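Long-range contacts in transcriptional regulator (Rhodococcus jostii, PDB 5CYV), which probably binds DNA as a MarR-family transcriptional regulator of p-hydroxycinnamate metabolism, and takes p-coumaroyl-CoA as its ligand: residues Gly80-Thr85 with Ile96-Gly102; Leu43-Gln49 with Gly102-Arg106. All coordinates share one frame; numbering follows the deposited sequence.

Contact 1. Residues Gly80-Thr85 with Ile96-Gly102; sequences GLVVRT and IAATEEG
Thr-99 reaches across to Gly-80 with its hydroxyl and donates to the carbonyl, OG1 to O 2.6 Å, while the same oxygen accepts from Gly-102 N in its own segment. A chi1 of 62° sets OG1 between the backbone N and the carbonyl carbon, from where it can serve both partners; as N-cap of helix 100-121 it also ties that helix start to the end of helix 70-78. There Gly-80, with positive phi, closes a Schellman motif, a conformation glycine adopts easily. The backbone N of Thr-99 adds a nearly straight bond to Leu-81 O at 3.0 Å, the donor standing above the carbonyl plane. Leu-81 O also lies 3.4 Å from Gly-102 CA, where any CB would collide with it, so glycine fits the spot.

From here the chain enters the two-stranded antiparallel hairpin that forms the wing of the MarR winged helix-turn-helix. Val-83 and Ala-97 form a hydrogen-bonded pair, Val-83 N to Ala-97 O 2.8 Å and Ala-97 N to Val-83 O 2.9 Å, both donors in the carbonyl plane. On one face Val-82 and Ile-96 lie side by side, pointing the same way, with Val-82 CB 3.9 Å from Ile-96 CG2; these branched residues suit both a strand and the apolar cover of Leu-76 and Val-73 on helix 70-78. The other face is more open: in one of its two conformers the Val-83 side chain crosses that of Thr-99 at about a right angle, and Thr-85 sets its methyl against the small Ala-97 CB.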
loop_
_atom_site.group_PDB
_atom_site.type_symbol
_atom_site.label_atom_id
_atom_site.label_comp_id
_atom_site.label_asym_id
_atom_site.label_seq_id
_atom_site.Cartn_x
_atom_site.Cartn_y
_atom_site.Cartn_z
ATOM N N GLY B 80 -27.216 7.776 0.693
ATOM C CA GLY B 80 -28.228 6.883 1.241
ATOM C C GLY B 80 -27.714 5.451 1.484
ATOM O O GLY B 80 -28.492 4.501 1.588
ATOM N N LEU B 81 -26.416 5.329 1.627
ATOM C CA LEU B 81 -25.802 4.009 1.767
ATOM C C LEU B 81 -25.551 3.652 3.236
ATOM O O LEU B 81 -25.462 2.483 3.583
ATOM C CB LEU B 81 -24.467 3.944 1.009
ATOM C CG LEU B 81 -24.572 4.260 -0.479
ATOM C CD1 LEU B 81 -23.191 4.350 -1.127
ATOM C CD2 LEU B 81 -25.394 3.123 -1.155
ATOM N N VAL B 82 -25.349 4.671 4.081
ATOM C CA VAL B 82 -25.272 4.429 5.536
ATOM C C VAL B 82 -26.064 5.505 6.212
ATOM O O VAL B 82 -26.376 6.547 5.599
ATOM C CB VAL B 82 -23.808 4.453 6.100
ATOM C CG1 VAL B 82 -22.909 3.438 5.425
ATOM C CG2 VAL B 82 -23.146 5.869 5.970
ATOM N N VAL B 83 -26.399 5.269 7.479
ATOM C CA VAL B 83 -27.080 6.240 8.304
ATOM C C VAL B 83 -26.313 6.347 9.618
ATOM O O VAL B 83 -25.841 5.343 10.133
ATOM C CB VAL B 83 -28.555 5.837 8.597
ATOM C CG1 VAL B 83 -29.124 6.735 9.640
ATOM C CG2 VAL B 83 -29.379 5.991 7.346
ATOM N N ARG B 84 -26.185 7.547 10.144
ATOM C CA ARG B 84 -25.667 7.680 11.498
ATOM C C ARG B 84 -26.797 7.422 12.469
ATOM O O ARG B 84 -27.815 8.174 12.484
ATOM C CB ARG B 84 -25.074 9.065 11.710
ATOM C CG ARG B 84 -23.812 9.334 10.906
ATOM C CD ARG B 84 -23.239 10.701 11.305
ATOM N NE ARG B 84 -21.834 10.863 10.891
ATOM C CZ ARG B 84 -21.447 11.500 9.792
ATOM N NH1 ARG B 84 -22.377 12.005 8.973
ATOM N NH2 ARG B 84 -20.154 11.659 9.509
ATOM N N THR B 85 -26.649 6.386 13.280
ATOM C CA THR B 85 -27.684 6.007 14.218
ATOM C C THR B 85 -27.118 5.865 15.613
ATOM O O THR B 85 -25.935 6.208 15.848
ATOM C CB THR B 85 -28.403 4.705 13.736
ATOM O OG1 THR B 85 -29.562 4.463 14.515
ATOM C CG2 THR B 85 -27.497 3.447 13.733
ATOM N N ILE B 96 -22.365 3.745 12.684
ATOM C CA ILE B 96 -22.536 3.930 11.251
ATOM C C ILE B 96 -23.192 2.665 10.718
ATOM O O ILE B 96 -22.596 1.587 10.775
ATOM C CB ILE B 96 -21.153 4.144 10.574
ATOM C CG1 ILE B 96 -20.427 5.355 11.178
ATOM C CG2 ILE B 96 -21.328 4.288 9.046
ATOM C CD1 ILE B 96 -18.913 5.150 11.187
ATOM N N ALA B 97 -24.457 2.779 10.341
ATOM C CA ALA B 97 -25.230 1.589 9.928
ATOM C C ALA B 97 -25.527 1.579 8.453
ATOM O O ALA B 97 -26.013 2.554 7.891
ATOM C CB ALA B 97 -26.590 1.526 10.722
ATOM N N ALA B 98 -25.303 0.435 7.825
ATOM C CA ALA B 98 -25.640 0.327 6.436
ATOM C C ALA B 98 -27.117 0.265 6.192
ATOM O O ALA B 98 -27.882 -0.319 6.963
ATOM C CB ALA B 98 -24.976 -0.930 5.860
ATOM N N THR B 99 -27.554 0.882 5.091
ATOM C CA THR B 99 -28.945 0.768 4.687
ATOM C C THR B 99 -29.154 -0.420 3.776
ATOM O O THR B 99 -28.168 -1.016 3.357
ATOM C CB THR B 99 -29.396 2.029 3.931
ATOM O OG1 THR B 99 -28.606 2.163 2.751
ATOM C CG2 THR B 99 -29.180 3.324 4.783
ATOM N N GLU B 100 -30.400 -0.744 3.447
ATOM C CA GLU B 100 -30.639 -1.774 2.433
ATOM C C GLU B 100 -29.898 -1.483 1.124
ATOM O O GLU B 100 -29.261 -2.370 0.516
ATOM C CB GLU B 100 -32.151 -1.883 2.193
ATOM C CG GLU B 100 -32.556 -2.141 0.773
ATOM C CD GLU B 100 -33.916 -2.824 0.678
ATOM O OE1 GLU B 100 -34.768 -2.600 1.574
ATOM O OE2 GLU B 100 -34.129 -3.580 -0.295
ATOM N N GLU B 101 -29.924 -0.229 0.685
ATOM C CA GLU B 101 -29.222 0.138 -0.553
ATOM C C GLU B 101 -27.691 0.038 -0.411
ATOM O O GLU B 101 -26.971 -0.443 -1.307
ATOM C CB GLU B 101 -29.639 1.551 -0.965
ATOM C CG GLU B 101 -28.928 2.101 -2.184
ATOM C CD GLU B 101 -29.035 1.212 -3.423
ATOM O OE1 GLU B 101 -30.060 0.517 -3.619
ATOM O OE2 GLU B 101 -28.067 1.209 -4.220
ATOM N N GLY B 102 -27.197 0.422 0.759
ATOM C CA GLY B 102 -25.786 0.227 1.065
ATOM C C GLY B 102 -25.365 -1.253 1.038
ATOM O O GLY B 102 -24.290 -1.568 0.540
#

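Contact 2. Residues Leu43-Gln49 with Gly102-Arg106; sequences LVLACEQ and GRRLR
Arg-103 holds two backbone carbonyls of 43-49 with one guanidinium, like a two-pronged clamp. NH1 donates to Cys-47 O at 2.9 Å, in the carbonyl plane and on a lone pair, and NH2 donates to Gln-49 O at 3.1 Å, an oxygen lying exactly in the guanidinium plane although the donor is tilted from that carbonyl. The chain runs extended from CG to NE (chi2 -176°, chi3 -179°), which gives it the length to span the gap. A guanidinium suits two carbonyl oxygens because it offers two N-H donors in one plane. With an alanine here, the carbonyls of Cys-47 and Gln-49 would probably lose these two donors, leaving the backbone at Gln-49 freer to move.

Helix 37-47 belongs to the winged helix-turn-helix lobe, and helix 100-121 is the long helix that, as in other MarR proteins, leads from it to the dimerisation region; the axes of the two short segments come within 9.8 Å, their directions 118° apart. Between them Leu-43, with CG anti to the backbone N, sends CD2 to within 3.8 Å of Gly-102 O and 4.0 Å of Arg-106 CB. Glycine lets helix 100-121 come close, since a CB would press on Leu-43 CD1. Arg-106 lends its aliphatic stem to this greasy layer, its CB 3.7 Å from Cys-47 SG. Val-44, beside it, also packs against Leu-7 of the second subunit.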
loop_
_atom_site.group_PDB
_atom_site.type_symbol
_atom_site.label_atom_id
_atom_site.label_comp_id
_atom_site.label_asym_id
_atom_site.label_seq_id
_atom_site.Cartn_x
_atom_site.Cartn_y
_atom_site.Cartn_z
ATOM N N LEU B 43 -17.901 1.396 3.986
ATOM C CA LEU B 43 -19.164 0.702 3.673
ATOM C C LEU B 43 -19.058 -0.789 4.049
ATOM O O LEU B 43 -19.976 -1.369 4.681
ATOM C CB LEU B 43 -19.518 0.927 2.201
ATOM C CG LEU B 43 -20.811 0.197 1.813
ATOM C CD1 LEU B 43 -22.002 0.701 2.644
ATOM C CD2 LEU B 43 -21.099 0.447 0.327
ATOM N N VAL B 44 -17.940 -1.436 3.678
ATOM C CA VAL B 44 -17.756 -2.840 3.982
ATOM C C VAL B 44 -17.770 -3.043 5.492
ATOM O O VAL B 44 -18.442 -3.953 6.031
ATOM C CB VAL B 44 -16.463 -3.313 3.394
ATOM C CG1 VAL B 44 -16.050 -4.672 4.003
ATOM C CG2 VAL B 44 -16.649 -3.425 1.885
ATOM N N LEU B 45 -17.075 -2.156 6.207
ATOM C CA LEU B 45 -16.977 -2.352 7.664
ATOM C C LEU B 45 -18.323 -2.116 8.347
ATOM O O LEU B 45 -18.649 -2.814 9.321
ATOM C CB LEU B 45 -15.884 -1.436 8.267
ATOM C CG LEU B 45 -14.474 -1.857 7.842
ATOM C CD1 LEU B 45 -13.485 -0.738 8.154
ATOM C CD2 LEU B 45 -14.008 -3.122 8.518
ATOM N N ALA B 46 -19.127 -1.225 7.819
ATOM C CA ALA B 46 -20.469 -1.030 8.362
ATOM C C ALA B 46 -21.333 -2.260 8.104
ATOM O O ALA B 46 -22.096 -2.668 8.976
ATOM C CB ALA B 46 -21.109 0.212 7.764
ATOM N N CYS B 47 -21.208 -2.810 6.890
ATOM C CA CYS B 47 -22.085 -3.950 6.536
ATOM C C CYS B 47 -21.771 -5.195 7.376
ATOM O O CYS B 47 -22.622 -6.076 7.528
ATOM C CB CYS B 47 -21.974 -4.261 5.048
ATOM S SG CYS B 47 -22.801 -3.013 4.009
ATOM N N GLU B 48 -20.522 -5.304 7.856
ATOM C CA GLU B 48 -20.141 -6.484 8.624
ATOM C C GLU B 48 -20.907 -6.616 9.940
ATOM O O GLU B 48 -20.878 -7.682 10.527
ATOM C CB GLU B 48 -18.647 -6.485 8.926
ATOM C CG GLU B 48 -17.848 -6.747 7.665
ATOM C CD GLU B 48 -16.323 -6.601 7.860
ATOM O OE1 GLU B 48 -15.859 -6.325 9.003
ATOM O OE2 GLU B 48 -15.608 -6.800 6.824
ATOM N N GLN B 49 -21.541 -5.532 10.415
ATOM C CA GLN B 49 -22.229 -5.522 11.689
ATOM C C GLN B 49 -23.709 -5.400 11.420
ATOM O O GLN B 49 -24.121 -4.631 10.544
ATOM C CB GLN B 49 -21.763 -4.328 12.539
ATOM C CG GLN B 49 -20.219 -4.197 12.577
ATOM C CD GLN B 49 -19.598 -5.416 13.251
ATOM O OE1 GLN B 49 -20.220 -6.027 14.138
ATOM N NE2 GLN B 49 -18.393 -5.776 12.858
ATOM N N GLY B 102 -27.197 0.422 0.759
ATOM C CA GLY B 102 -25.786 0.227 1.065
ATOM C C GLY B 102 -25.365 -1.253 1.038
ATOM O O GLY B 102 -24.290 -1.568 0.540
ATOM N N ARG B 103 -26.207 -2.127 1.545
ATOM C CA ARG B 103 -25.847 -3.555 1.534
ATOM C C ARG B 103 -25.851 -4.062 0.107
ATOM O O ARG B 103 -24.976 -4.881 -0.283
ATOM C CB ARG B 103 -26.775 -4.391 2.417
ATOM C CG ARG B 103 -26.632 -4.062 3.885
ATOM C CD ARG B 103 -27.507 -4.969 4.789
ATOM N NE ARG B 103 -27.302 -4.530 6.195
ATOM C CZ ARG B 103 -26.239 -4.875 6.934
ATOM N NH1 ARG B 103 -25.313 -5.721 6.450
ATOM N NH2 ARG B 103 -26.131 -4.406 8.168
ATOM N N ARG B 104 -26.811 -3.601 -0.693
ATOM C CA ARG B 104 -26.866 -4.077 -2.081
ATOM C C ARG B 104 -25.621 -3.590 -2.860
ATOM O O ARG B 104 -25.002 -4.352 -3.630
ATOM C CB ARG B 104 -28.166 -3.608 -2.746
ATOM C CG ARG B 104 -28.189 -3.747 -4.257
ATOM C CD ARG B 104 -28.923 -2.590 -4.974
ATOM N NE ARG B 104 -27.967 -1.613 -5.509
ATOM C CZ ARG B 104 -27.112 -1.830 -6.515
ATOM N NH1 ARG B 104 -27.065 -3.003 -7.149
ATOM N NH2 ARG B 104 -26.294 -0.853 -6.890
ATOM N N LEU B 105 -25.209 -2.344 -2.640
ATOM C CA LEU B 105 -24.032 -1.813 -3.322
ATOM C C LEU B 105 -22.781 -2.490 -2.812
ATOM O O LEU B 105 -21.851 -2.765 -3.578
ATOM C CB LEU B 105 -23.948 -0.292 -3.121
ATOM C CG LEU B 105 -22.817 0.337 -3.924
ATOM C CD1 LEU B 105 -23.078 0.207 -5.417
ATOM C CD2 LEU B 105 -22.602 1.823 -3.509
ATOM N N ARG B 106 -22.775 -2.797 -1.523
ATOM C CA ARG B 106 -21.597 -3.432 -0.961
ATOM C C ARG B 106 -21.429 -4.823 -1.556
ATOM O O ARG B 106 -20.308 -5.252 -1.834
ATOM C CB ARG B 106 -21.707 -3.518 0.563
ATOM C CG ARG B 106 -20.778 -4.541 1.194
ATOM C CD ARG B 106 -21.524 -5.439 2.167
ATOM N NE ARG B 106 -20.674 -6.501 2.695
ATOM C CZ ARG B 106 -20.478 -7.671 2.093
ATOM N NH1 ARG B 106 -21.075 -7.932 0.938
ATOM N NH2 ARG B 106 -19.687 -8.579 2.647
#

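Contact 2 is largely buried, whereas contact 1 is buried at Val-82 and Ile-96 on one face of its hairpin and more exposed on the face of Val-83. Both use the start of helix 100-121 and share Gly-102, which faces Leu-81 in one and Leu-43 in the other. Strand pairing and a helix cap dominate contact 1; contact 2 relies on apolar side chains between helices, with arginine-to-carbonyl bonds at its partly exposed side. The two meet directly, Leu-81 CD1 lying 3.5 Å from Leu-105 CD2 and Ala-98 CB 3.5 Å from Cys-47 SG, so that hairpin, helix 37-47 and helix 100-121 share one apolar cluster.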